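Local coordinates for acetyl-CoA hydrolase/transferase family protein (Porphyromonas gingivalis, PDB 2NVV) that probably catalyses hydrolysis of acetyl-CoA or transfer of coenzyme A between acetyl-CoA and another carboxylic acid, and carries bound zinc, at residues Glu13-Asn18 / Phe53-Phe58; Asn160-Lys165 / Ser213-Glu218; Cys174-Pro179 / Pro332-Asn337; Phe476-Glu481 / Val491-Tyr496. All coordinates share one frame; numbering follows the deposited sequence.

Contact 1 of 4, residues Glu13-Asn18 / Phe53-Phe58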
# COMPACT_ATOMS: atom_id res chain seq x y z
N GLU A 13 -37.50 -8.07 13.27
CA GLU A 13 -37.92 -7.23 14.39
C GLU A 13 -36.76 -6.95 15.33
O GLU A 13 -36.82 -6.02 16.13
CB GLU A 13 -39.07 -7.90 15.15
CG GLU A 13 -40.36 -8.05 14.33
CD GLU A 13 -41.50 -8.65 15.14
OE1 GLU A 13 -41.81 -8.09 16.22
OE2 GLU A 13 -42.09 -9.67 14.72
N PHE A 14 -35.70 -7.76 15.24
CA PHE A 14 -34.53 -7.59 16.08
C PHE A 14 -33.58 -6.52 15.54
O PHE A 14 -32.55 -6.22 16.15
CB PHE A 14 -33.77 -8.90 16.24
CG PHE A 14 -34.51 -9.94 17.02
CD1 PHE A 14 -35.42 -10.80 16.40
CD2 PHE A 14 -34.32 -10.07 18.39
CE1 PHE A 14 -36.11 -11.76 17.13
CE2 PHE A 14 -35.01 -11.03 19.13
CZ PHE A 14 -35.91 -11.87 18.49
N VAL A 15 -33.92 -5.95 14.38
CA VAL A 15 -33.11 -4.91 13.77
C VAL A 15 -33.89 -3.61 13.90
O VAL A 15 -35.06 -3.53 13.51
CB VAL A 15 -32.84 -5.19 12.27
CG1 VAL A 15 -32.07 -4.04 11.65
CG2 VAL A 15 -32.06 -6.49 12.12
N HIS A 16 -33.25 -2.59 14.46
CA HIS A 16 -33.90 -1.30 14.67
C HIS A 16 -33.18 -0.17 13.95
O HIS A 16 -32.04 -0.32 13.53
CB HIS A 16 -33.96 -1.01 16.16
CG HIS A 16 -34.39 -2.18 16.99
ND1 HIS A 16 -35.70 -2.58 17.09
CD2 HIS A 16 -33.66 -3.06 17.72
CE1 HIS A 16 -35.77 -3.65 17.86
NE2 HIS A 16 -34.55 -3.97 18.24
N HIS A 17 -33.86 0.95 13.81
CA HIS A 17 -33.27 2.09 13.14
C HIS A 17 -31.99 2.48 13.84
O HIS A 17 -31.91 2.44 15.08
CB HIS A 17 -34.24 3.28 13.14
CG HIS A 17 -33.60 4.58 12.78
ND1 HIS A 17 -33.50 5.63 13.67
CD2 HIS A 17 -33.00 4.99 11.64
CE1 HIS A 17 -32.87 6.63 13.09
NE2 HIS A 17 -32.55 6.27 11.86
N ASN A 18 -30.98 2.84 13.06
CA ASN A 18 -29.69 3.26 13.58
C ASN A 18 -28.82 2.12 14.11
O ASN A 18 -27.74 2.35 14.65
CB ASN A 18 -29.87 4.30 14.67
CG ASN A 18 -28.78 5.34 14.66
OD1 ASN A 18 -28.62 6.09 13.69
ND2 ASN A 18 -28.00 5.41 15.75
N PHE A 53 -35.67 5.21 9.39
CA PHE A 53 -35.20 3.83 9.48
C PHE A 53 -34.05 3.54 8.51
O PHE A 53 -34.26 3.30 7.31
CB PHE A 53 -36.34 2.85 9.26
CG PHE A 53 -36.04 1.47 9.78
CD1 PHE A 53 -34.98 0.73 9.27
CD2 PHE A 53 -36.81 0.91 10.80
CE1 PHE A 53 -34.67 -0.53 9.78
CE2 PHE A 53 -36.52 -0.35 11.32
CZ PHE A 53 -35.44 -1.07 10.80
N LYS A 54 -32.84 3.56 9.05
CA LYS A 54 -31.64 3.28 8.29
C LYS A 54 -30.64 2.59 9.21
O LYS A 54 -30.50 2.95 10.38
CB LYS A 54 -31.03 4.57 7.74
CG LYS A 54 -31.93 5.33 6.79
CD LYS A 54 -31.15 6.39 6.08
CE LYS A 54 -32.04 7.28 5.24
NZ LYS A 54 -31.17 8.19 4.44
N ILE A 55 -29.95 1.59 8.67
CA ILE A 55 -28.97 0.83 9.43
C ILE A 55 -27.58 0.99 8.85
O ILE A 55 -27.42 1.29 7.66
CB ILE A 55 -29.31 -0.67 9.42
CG1 ILE A 55 -29.36 -1.16 7.97
CG2 ILE A 55 -30.63 -0.94 10.14
CD1 ILE A 55 -29.50 -2.68 7.81
N GLY A 56 -26.57 0.79 9.70
CA GLY A 56 -25.20 0.88 9.24
C GLY A 56 -24.90 -0.50 8.72
O GLY A 56 -25.38 -1.47 9.30
N MSE A 57 -24.12 -0.61 7.66
CA MSE A 57 -23.83 -1.92 7.09
C MSE A 57 -22.36 -2.25 6.92
O MSE A 57 -21.63 -1.54 6.26
CB MSE A 57 -24.51 -2.05 5.73
CG MSE A 57 -26.01 -1.88 5.77
SE MSE A 57 -26.79 -1.85 3.99
CE MSE A 57 -26.33 -3.65 3.44
N PHE A 58 -21.95 -3.36 7.53
CA PHE A 58 -20.57 -3.85 7.43
C PHE A 58 -20.71 -5.21 6.76
O PHE A 58 -21.45 -6.08 7.25
CB PHE A 58 -19.94 -4.09 8.81
CG PHE A 58 -19.80 -2.86 9.68
CD1 PHE A 58 -20.57 -2.71 10.84
CD2 PHE A 58 -18.85 -1.89 9.37
CE1 PHE A 58 -20.40 -1.62 11.68
CE2 PHE A 58 -18.67 -0.78 10.21
CZ PHE A 58 -19.44 -0.64 11.37
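Asn18 and Lys54 provide the hydrogen bond across this contact: Asn18 N donates to Lys54 O over 2.7 Å, the N-H pointing fairly well at the oxygen (151°) and the donor tilted somewhat out of the carbonyl plane. The Asn18 side chain turns the other way and gives its OD1 to Lys78.

Two rings account for much of the remaining contact. His17 CG stands anti to the backbone N (chi1 166°), which lays the CD2 edge of the imidazole along the 53-58 backbone. His17 CD2 comes to 3.3 Å from Phe53 CA, while the amide N of Lys54 lies at that edge, near the ring plane. Phe53 reaches back in return. One face of its ring takes His17 N, set toward the rim, and its edge meets the carbonyl of Val15, with Phe53 CZ 3.7 Å from Val15 O; that oxygen also accepts from Arg42.

Apolar contact is small and inward: Val15 CG1 and Ile55 CG2 meet at 3.7 Å, their side chains crossing at about a right angle. His16 O also touches Ile55 CG2.

The loop between helix 8-12 and strand 20-23 is thus laid against the start of strand 55-58, which pairs with strand 20-23 in the parallel sheet. Val21 of strand 20-23 packs on both Val15 and Ile55, and helix 35-47 covers Val15 with Ile39 and Phe53 with Ala43 and His47.

Contact 2 of 4, residues Asn160-Lys165 / Ser213-Glu218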
# COMPACT_ATOMS: atom_id res chain seq x y z
N ASN A 160 -29.50 -22.55 5.52
CA ASN A 160 -29.78 -22.90 4.13
C ASN A 160 -29.79 -24.40 3.82
O ASN A 160 -28.83 -25.11 4.08
CB ASN A 160 -28.77 -22.21 3.22
CG ASN A 160 -29.29 -22.03 1.81
OD1 ASN A 160 -30.07 -22.84 1.32
ND2 ASN A 160 -28.86 -20.97 1.15
N ASP A 161 -30.90 -24.86 3.25
CA ASP A 161 -31.10 -26.25 2.84
C ASP A 161 -30.05 -26.76 1.85
O ASP A 161 -29.56 -27.87 1.96
CB ASP A 161 -32.46 -26.39 2.16
CG ASP A 161 -33.47 -27.08 3.02
OD1 ASP A 161 -33.21 -28.25 3.38
OD2 ASP A 161 -34.52 -26.48 3.33
N LYS A 162 -29.74 -25.91 0.87
CA LYS A 162 -28.82 -26.24 -0.20
C LYS A 162 -27.35 -26.47 0.12
O LYS A 162 -26.60 -26.97 -0.73
CB LYS A 162 -28.95 -25.17 -1.28
CG LYS A 162 -30.35 -25.07 -1.87
CD LYS A 162 -30.91 -26.45 -2.20
CE LYS A 162 -31.96 -26.41 -3.29
NZ LYS A 162 -33.05 -25.46 -2.97
N HIS A 163 -26.91 -26.11 1.32
CA HIS A 163 -25.51 -26.31 1.67
C HIS A 163 -25.38 -27.34 2.78
O HIS A 163 -25.79 -27.09 3.92
CB HIS A 163 -24.87 -24.98 2.07
CG HIS A 163 -24.88 -23.96 0.97
ND1 HIS A 163 -25.92 -23.07 0.78
CD2 HIS A 163 -23.99 -23.71 -0.01
CE1 HIS A 163 -25.67 -22.32 -0.27
NE2 HIS A 163 -24.50 -22.68 -0.77
N PRO A 164 -24.82 -28.51 2.45
CA PRO A 164 -24.61 -29.64 3.36
C PRO A 164 -23.54 -29.45 4.43
O PRO A 164 -22.53 -28.81 4.20
CB PRO A 164 -24.27 -30.78 2.40
CG PRO A 164 -23.51 -30.07 1.33
CD PRO A 164 -24.35 -28.85 1.09
N LYS A 165 -23.78 -30.02 5.60
CA LYS A 165 -22.83 -29.91 6.71
C LYS A 165 -21.58 -30.72 6.45
O LYS A 165 -20.63 -30.68 7.24
CB LYS A 165 -23.50 -30.36 8.01
CG LYS A 165 -24.26 -31.66 7.86
CD LYS A 165 -25.00 -32.03 9.14
CE LYS A 165 -26.08 -33.07 8.86
NZ LYS A 165 -25.56 -34.27 8.11
N SER A 213 -33.96 -22.27 1.89
CA SER A 213 -33.54 -23.23 0.89
C SER A 213 -33.28 -22.36 -0.32
O SER A 213 -34.16 -22.12 -1.13
CB SER A 213 -34.65 -24.23 0.60
OG SER A 213 -34.17 -25.27 -0.24
N GLU A 214 -32.06 -21.86 -0.43
CA GLU A 214 -31.70 -20.99 -1.53
C GLU A 214 -30.56 -21.56 -2.35
O GLU A 214 -29.43 -21.72 -1.87
CB GLU A 214 -31.31 -19.60 -0.98
CG GLU A 214 -32.39 -18.97 -0.11
CD GLU A 214 -33.63 -18.58 -0.89
OE1 GLU A 214 -34.70 -18.44 -0.27
OE2 GLU A 214 -33.53 -18.41 -2.12
N PRO A 215 -30.84 -21.89 -3.62
CA PRO A 215 -29.83 -22.45 -4.52
C PRO A 215 -28.96 -21.37 -5.13
O PRO A 215 -29.31 -20.20 -5.10
CB PRO A 215 -30.68 -23.16 -5.57
CG PRO A 215 -31.84 -22.22 -5.71
CD PRO A 215 -32.17 -21.90 -4.26
N ASN A 216 -27.81 -21.76 -5.67
CA ASN A 216 -26.88 -20.84 -6.32
C ASN A 216 -27.50 -20.44 -7.65
O ASN A 216 -28.28 -21.21 -8.23
CB ASN A 216 -25.54 -21.54 -6.61
CG ASN A 216 -24.57 -21.46 -5.45
OD1 ASN A 216 -24.92 -21.74 -4.30
ND2 ASN A 216 -23.33 -21.09 -5.74
N ASP A 217 -27.18 -19.24 -8.14
CA ASP A 217 -27.71 -18.82 -9.43
C ASP A 217 -26.92 -19.63 -10.45
O ASP A 217 -25.90 -20.22 -10.11
CB ASP A 217 -27.46 -17.34 -9.70
CG ASP A 217 -28.28 -16.44 -8.80
OD1 ASP A 217 -27.95 -16.34 -7.59
OD2 ASP A 217 -29.26 -15.83 -9.31
N GLU A 218 -27.39 -19.69 -11.69
CA GLU A 218 -26.64 -20.44 -12.67
C GLU A 218 -25.81 -19.46 -13.49
O GLU A 218 -26.03 -18.25 -13.43
CB GLU A 218 -27.54 -21.26 -13.60
CG GLU A 218 -26.73 -22.12 -14.57
CD GLU A 218 -25.83 -23.16 -13.88
OE1 GLU A 218 -26.38 -24.13 -13.30
OE2 GLU A 218 -24.58 -23.01 -13.90
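An Asx turn, set within a type I beta turn from Asn160 to His163, joins the ends of two neighbouring strands of the parallel, Rossmann-like sheet, 154-160 and the edge strand 206-212. Asn160 carries both the turn and the contact. Asn160 OD1 accepts from Lys162 N two residues on (3.1 Å) and from Glu214 N across the contact (2.8 Å). The two donors come from opposite faces of the amide plane, and the bond from Glu214 N is the straighter at 168°.

The other end of the same amide works on Glu214 as well: Asn160 ND2 donates to Glu214 O at 3.2 Å, in the carbonyl plane and on a lone pair. One asparagine therefore reads both the N-H and the C=O of Glu214, and a second partner of ND2, Glu126 OE1, further fixes how the amide is rotated. The Glu214 side chain leads away from this grip to a salt bridge with Arg66.

Outside the amide, the partners are more exposed. Asp161 CB rests against Ser213 OG at 3.2 Å. Pro215 lies alongside the Lys162 chain, both pointing the same way, with Lys162 CG 3.5 Å from Glu214 O. Bends at chi2 (-46°) and chi4 (-54°) fold the lysine back over the 213-218 segment, and Lys162 NZ ends 3.0 Å from Ser213 OG, to which it donates a hydrogen bond.

Contact 3 of 4, residues Cys174-Pro179 / Pro332-Asn337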
# COMPACT_ATOMS: atom_id res chain seq x y z
N CYS A 174 -10.74 -17.99 12.11
CA CYS A 174 -10.04 -17.49 13.29
C CYS A 174 -9.73 -16.01 13.18
O CYS A 174 -10.01 -15.37 12.16
CB CYS A 174 -8.74 -18.28 13.55
SG CYS A 174 -7.50 -18.32 12.22
N GLU A 175 -9.18 -15.48 14.26
CA GLU A 175 -8.78 -14.09 14.36
C GLU A 175 -7.51 -14.10 15.16
O GLU A 175 -7.32 -14.96 16.02
CB GLU A 175 -9.82 -13.27 15.12
CG GLU A 175 -11.15 -13.15 14.43
CD GLU A 175 -12.11 -12.31 15.22
OE1 GLU A 175 -12.48 -12.73 16.34
OE2 GLU A 175 -12.50 -11.22 14.72
N PRO A 176 -6.61 -13.15 14.90
CA PRO A 176 -5.35 -13.10 15.66
C PRO A 176 -5.50 -12.19 16.87
O PRO A 176 -6.46 -11.43 16.97
CB PRO A 176 -4.37 -12.53 14.64
CG PRO A 176 -5.23 -11.52 13.95
CD PRO A 176 -6.55 -12.24 13.74
N LEU A 177 -4.56 -12.27 17.80
CA LEU A 177 -4.59 -11.39 18.95
C LEU A 177 -4.31 -10.01 18.35
O LEU A 177 -3.84 -9.91 17.22
CB LEU A 177 -3.49 -11.78 19.94
CG LEU A 177 -3.81 -12.73 21.10
CD1 LEU A 177 -5.05 -13.53 20.82
CD2 LEU A 177 -2.60 -13.66 21.33
N ASP A 178 -4.61 -8.95 19.08
CA ASP A 178 -4.38 -7.62 18.57
C ASP A 178 -3.19 -6.98 19.28
O ASP A 178 -2.83 -7.37 20.39
CB ASP A 178 -5.64 -6.77 18.73
CG ASP A 178 -6.78 -7.24 17.84
OD1 ASP A 178 -7.95 -7.18 18.26
OD2 ASP A 178 -6.49 -7.67 16.70
N PRO A 179 -2.55 -5.99 18.64
CA PRO A 179 -1.41 -5.36 19.30
C PRO A 179 -1.74 -4.85 20.70
O PRO A 179 -2.87 -4.45 20.98
CB PRO A 179 -0.99 -4.25 18.33
CG PRO A 179 -2.20 -4.04 17.46
CD PRO A 179 -2.78 -5.41 17.30
N PRO A 332 -11.20 -16.00 6.18
CA PRO A 332 -11.80 -14.68 6.35
C PRO A 332 -10.92 -13.77 5.52
O PRO A 332 -9.75 -14.08 5.34
CB PRO A 332 -11.64 -14.41 7.85
CG PRO A 332 -11.58 -15.80 8.45
CD PRO A 332 -10.69 -16.51 7.47
N GLN A 333 -11.45 -12.67 5.00
CA GLN A 333 -10.66 -11.77 4.16
C GLN A 333 -9.47 -11.19 4.93
O GLN A 333 -8.51 -10.68 4.35
CB GLN A 333 -11.55 -10.65 3.61
CG GLN A 333 -12.16 -9.73 4.65
CD GLN A 333 -13.36 -8.98 4.11
OE1 GLN A 333 -14.38 -9.58 3.78
NE2 GLN A 333 -13.24 -7.66 4.01
N GLU A 334 -9.53 -11.28 6.25
CA GLU A 334 -8.43 -10.78 7.07
C GLU A 334 -7.21 -11.62 6.77
O GLU A 334 -6.08 -11.15 6.88
CB GLU A 334 -8.79 -10.87 8.55
CG GLU A 334 -7.59 -10.75 9.48
CD GLU A 334 -7.97 -10.31 10.88
OE1 GLU A 334 -9.01 -10.76 11.41
OE2 GLU A 334 -7.20 -9.51 11.46
N TYR A 335 -7.43 -12.87 6.39
CA TYR A 335 -6.34 -13.78 6.06
C TYR A 335 -6.14 -13.99 4.56
O TYR A 335 -5.02 -13.98 4.09
CB TYR A 335 -6.56 -15.12 6.73
CG TYR A 335 -6.37 -15.07 8.22
CD1 TYR A 335 -7.42 -14.68 9.06
CD2 TYR A 335 -5.14 -15.40 8.80
CE1 TYR A 335 -7.24 -14.61 10.44
CE2 TYR A 335 -4.95 -15.33 10.16
CZ TYR A 335 -5.99 -14.94 10.98
OH TYR A 335 -5.78 -14.89 12.34
N SER A 336 -7.22 -14.17 3.82
CA SER A 336 -7.12 -14.37 2.38
C SER A 336 -6.44 -13.18 1.67
O SER A 336 -5.79 -13.36 0.63
CB SER A 336 -8.51 -14.61 1.77
OG SER A 336 -9.31 -13.45 1.80
N ASN A 337 -6.57 -11.99 2.23
CA ASN A 337 -5.99 -10.77 1.65
C ASN A 337 -4.89 -10.18 2.50
O ASN A 337 -4.51 -9.03 2.30
CB ASN A 337 -7.08 -9.70 1.48
CG ASN A 337 -8.18 -10.11 0.53
OD1 ASN A 337 -8.55 -11.28 0.46
ND2 ASN A 337 -8.71 -9.14 -0.19
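The Tyr335 ring is wedged between Cys174 and Pro176, which approach from opposite sides of its plane. Cys174 SG comes in as a sulfur-aromatic contact, 4.4 Å from the centroid of the Tyr335 ring and 32° off its normal, hence oblique to it. On the other side Pro176 CD sits near the phenol end, 3.9 Å from Tyr335 CZ, while Glu175 CA lies at the ring edge near its plane. With chi1 near -70° the tyrosine runs out from its helix to meet the oncoming Pro176, whose CD is 3.1 Å from Tyr335 OH; the proline N has no hydrogen to offer that hydroxyl. Cys174 O touches the ring at Tyr335 CE1 (3.3 Å).

The second flat group is the carboxylate of Glu334. Its chain is extended beyond CG, bringing Glu334 OE2 to 3.6 Å from Pro176 CD. No hydrogen bond crosses between the two segments, so the direct contact is one of shape.

Charge enters through Arg113 of helix 108-113, which makes salt bridges with Glu334, Glu175 and Asp178; it probably offsets the like charges gathered here. Helix 333-336, with Pro332 at its N-cap position, belongs to the C-terminal domain family and the 174-179 loop to the N-terminal one. The contact thus probably joins the two domains, and the Tyr335 side chain is about 11 Å from that of Glu284, the predicted thioester-forming residue of the active site.

Contact 4 of 4, residues Phe476-Glu481 / Val491-Tyr496; sequences FAFHQE and VRWEDY
Tyr496 OH donates to Glu481 OE2 at 2.5 Å, meeting the carboxylate on its anti side and 20° out of its plane. Carboxylate and phenol planes stand almost perpendicular, at 84°, with OE2 at the ring edge. The glutamate gets there by running CG anti to its backbone N (chi1 -176°) and then bending at chi2, which turns the carboxylate toward the tyrosine hydroxyl. Its other oxygen, OE1, is hydrogen-bonded to Ser485.

One turn earlier on the helix, Ala477 covers the tyrosine. Ala477 CB lies over one ring face, 3.6 Å from the Tyr496 centroid, in a CH-pi contact offset toward the rim. Ala477 CB also touches Trp493 CZ3 at 3.5 Å, and so fits between two aromatic residues of the 491-496 segment.

Val491 CG2 packs on the aliphatic part of the glutamate, 3.4 Å from Glu481 CB, the two chains sliding past each other in opposite directions. Farther along, Phe478 meets Trp493 rim to rim, with Phe478 CE1 3.6 Å from Trp493 CZ2 and neither ring over the other's face. The indole N-H end reaches Leu455 O of helix 453-459, which also packs on Phe478 and Val491.

The C-terminal tail is thus folded back on helix 477-484 by one polar bond within an aromatic and aliphatic patch. With hydroxyl partners at both oxygens, the buried Glu481 carboxylate could well stay ionised, its charge eased by the phenol and the serine.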
# COMPACT_ATOMS: atom_id res chain seq x y z
N PHE A 476 -6.06 16.19 -18.24
CA PHE A 476 -7.38 15.57 -18.28
C PHE A 476 -8.14 15.85 -19.57
O PHE A 476 -9.35 15.66 -19.63
CB PHE A 476 -8.22 16.04 -17.09
CG PHE A 476 -7.76 15.49 -15.77
CD1 PHE A 476 -7.69 16.31 -14.64
CD2 PHE A 476 -7.41 14.16 -15.64
CE1 PHE A 476 -7.28 15.80 -13.42
CE2 PHE A 476 -6.99 13.64 -14.42
CZ PHE A 476 -6.93 14.46 -13.31
N ALA A 477 -7.42 16.27 -20.60
CA ALA A 477 -8.02 16.56 -21.89
C ALA A 477 -8.76 15.35 -22.47
O ALA A 477 -9.81 15.51 -23.10
CB ALA A 477 -6.95 17.01 -22.86
N PHE A 478 -8.22 14.16 -22.29
CA PHE A 478 -8.85 12.94 -22.79
C PHE A 478 -10.27 12.79 -22.21
O PHE A 478 -11.23 12.56 -22.94
CB PHE A 478 -8.00 11.72 -22.42
CG PHE A 478 -6.96 11.37 -23.44
CD1 PHE A 478 -6.22 12.37 -24.07
CD2 PHE A 478 -6.72 10.05 -23.79
CE1 PHE A 478 -5.25 12.05 -25.03
CE2 PHE A 478 -5.76 9.72 -24.74
CZ PHE A 478 -5.02 10.73 -25.36
N HIS A 479 -10.37 12.92 -20.89
CA HIS A 479 -11.63 12.81 -20.16
C HIS A 479 -12.55 13.96 -20.54
O HIS A 479 -13.76 13.77 -20.71
CB HIS A 479 -11.36 12.87 -18.66
CG HIS A 479 -10.42 11.82 -18.18
ND1 HIS A 479 -10.82 10.54 -17.89
CD2 HIS A 479 -9.09 11.87 -17.91
CE1 HIS A 479 -9.78 9.84 -17.46
NE2 HIS A 479 -8.72 10.63 -17.46
N GLN A 480 -11.97 15.15 -20.65
CA GLN A 480 -12.72 16.33 -21.01
C GLN A 480 -13.28 16.19 -22.41
O GLN A 480 -14.44 16.53 -22.65
CB GLN A 480 -11.84 17.58 -20.94
CG GLN A 480 -11.59 18.09 -19.53
CD GLN A 480 -10.63 19.27 -19.50
OE1 GLN A 480 -10.70 20.12 -18.62
NE2 GLN A 480 -9.71 19.31 -20.45
N GLU A 481 -12.47 15.67 -23.33
CA GLU A 481 -12.92 15.49 -24.72
C GLU A 481 -14.01 14.45 -24.84
O GLU A 481 -14.88 14.56 -25.70
CB GLU A 481 -11.75 15.10 -25.63
CG GLU A 481 -12.14 15.01 -27.10
CD GLU A 481 -12.60 16.35 -27.69
OE1 GLU A 481 -13.41 16.34 -28.64
OE2 GLU A 481 -12.14 17.41 -27.22
N VAL A 491 -8.91 14.77 -29.60
CA VAL A 491 -8.05 15.64 -28.85
C VAL A 491 -6.90 16.15 -29.71
O VAL A 491 -6.37 15.44 -30.56
CB VAL A 491 -7.46 14.92 -27.60
CG1 VAL A 491 -6.34 15.75 -26.99
CG2 VAL A 491 -8.56 14.69 -26.57
N ARG A 492 -6.55 17.41 -29.49
CA ARG A 492 -5.45 18.09 -30.16
C ARG A 492 -4.92 19.00 -29.05
O ARG A 492 -5.61 19.91 -28.59
CB ARG A 492 -5.96 18.91 -31.34
CG ARG A 492 -6.28 18.07 -32.57
CD ARG A 492 -6.97 18.89 -33.64
NE ARG A 492 -6.28 20.15 -33.92
CZ ARG A 492 -6.78 21.13 -34.68
NH1 ARG A 492 -6.08 22.25 -34.87
NH2 ARG A 492 -7.98 20.99 -35.23
N TRP A 493 -3.70 18.72 -28.60
CA TRP A 493 -3.10 19.47 -27.51
C TRP A 493 -3.11 20.98 -27.70
O TRP A 493 -3.17 21.72 -26.73
CB TRP A 493 -1.69 18.96 -27.26
CG TRP A 493 -1.68 17.50 -26.95
CD1 TRP A 493 -1.13 16.50 -27.69
CD2 TRP A 493 -2.34 16.86 -25.84
NE1 TRP A 493 -1.40 15.28 -27.12
CE2 TRP A 493 -2.15 15.47 -25.99
CE3 TRP A 493 -3.08 17.33 -24.75
CZ2 TRP A 493 -2.67 14.53 -25.08
CZ3 TRP A 493 -3.60 16.41 -23.85
CH2 TRP A 493 -3.39 15.02 -24.02
N GLU A 494 -3.06 21.42 -28.95
CA GLU A 494 -3.06 22.85 -29.25
C GLU A 494 -4.42 23.45 -28.91
O GLU A 494 -4.55 24.66 -28.75
CB GLU A 494 -2.71 23.08 -30.72
CG GLU A 494 -1.22 22.86 -31.04
CD GLU A 494 -0.77 21.39 -30.91
OE1 GLU A 494 0.44 21.16 -30.70
OE2 GLU A 494 -1.62 20.47 -31.03
N ASP A 495 -5.42 22.58 -28.80
CA ASP A 495 -6.78 23.00 -28.47
C ASP A 495 -6.96 23.09 -26.96
O ASP A 495 -7.76 23.89 -26.47
CB ASP A 495 -7.80 22.01 -29.03
CG ASP A 495 -7.92 22.08 -30.52
OD1 ASP A 495 -8.56 21.17 -31.09
OD2 ASP A 495 -7.39 23.05 -31.12
N TYR A 496 -6.23 22.25 -26.23
CA TYR A 496 -6.34 22.26 -24.78
C TYR A 496 -5.30 23.13 -24.10
O TYR A 496 -5.04 23.00 -22.90
CB TYR A 496 -6.30 20.83 -24.23
CG TYR A 496 -7.61 20.11 -24.44
CD1 TYR A 496 -7.95 19.56 -25.68
CD2 TYR A 496 -8.56 20.05 -23.42
CE1 TYR A 496 -9.20 18.98 -25.89
CE2 TYR A 496 -9.81 19.48 -23.62
CZ TYR A 496 -10.13 18.94 -24.86
OH TYR A 496 -11.37 18.39 -25.05

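In the fold
Contacts 1 and 2 share the seven-stranded parallel sheet of the N-terminal half: contact 1 lies at the start of strand 55-58, next to the central strand 20-23, contact 2 beyond the ends of 154-160 and the outermost strand 206-212, their centres 26 Å apart. Contact 1 closes before the others open. Contacts 2 and 3 alternate along the chain, because 174-179 falls between 160-165 and 213-218, in the loop from strand 154-160 to strand 199-200; contact 3 joins that loop to the C-terminal half, near the predicted active site. Contact 4 comes last, its centre 46 to 52 Å from the others, where the start of helix 477-484 also touches the second subunit.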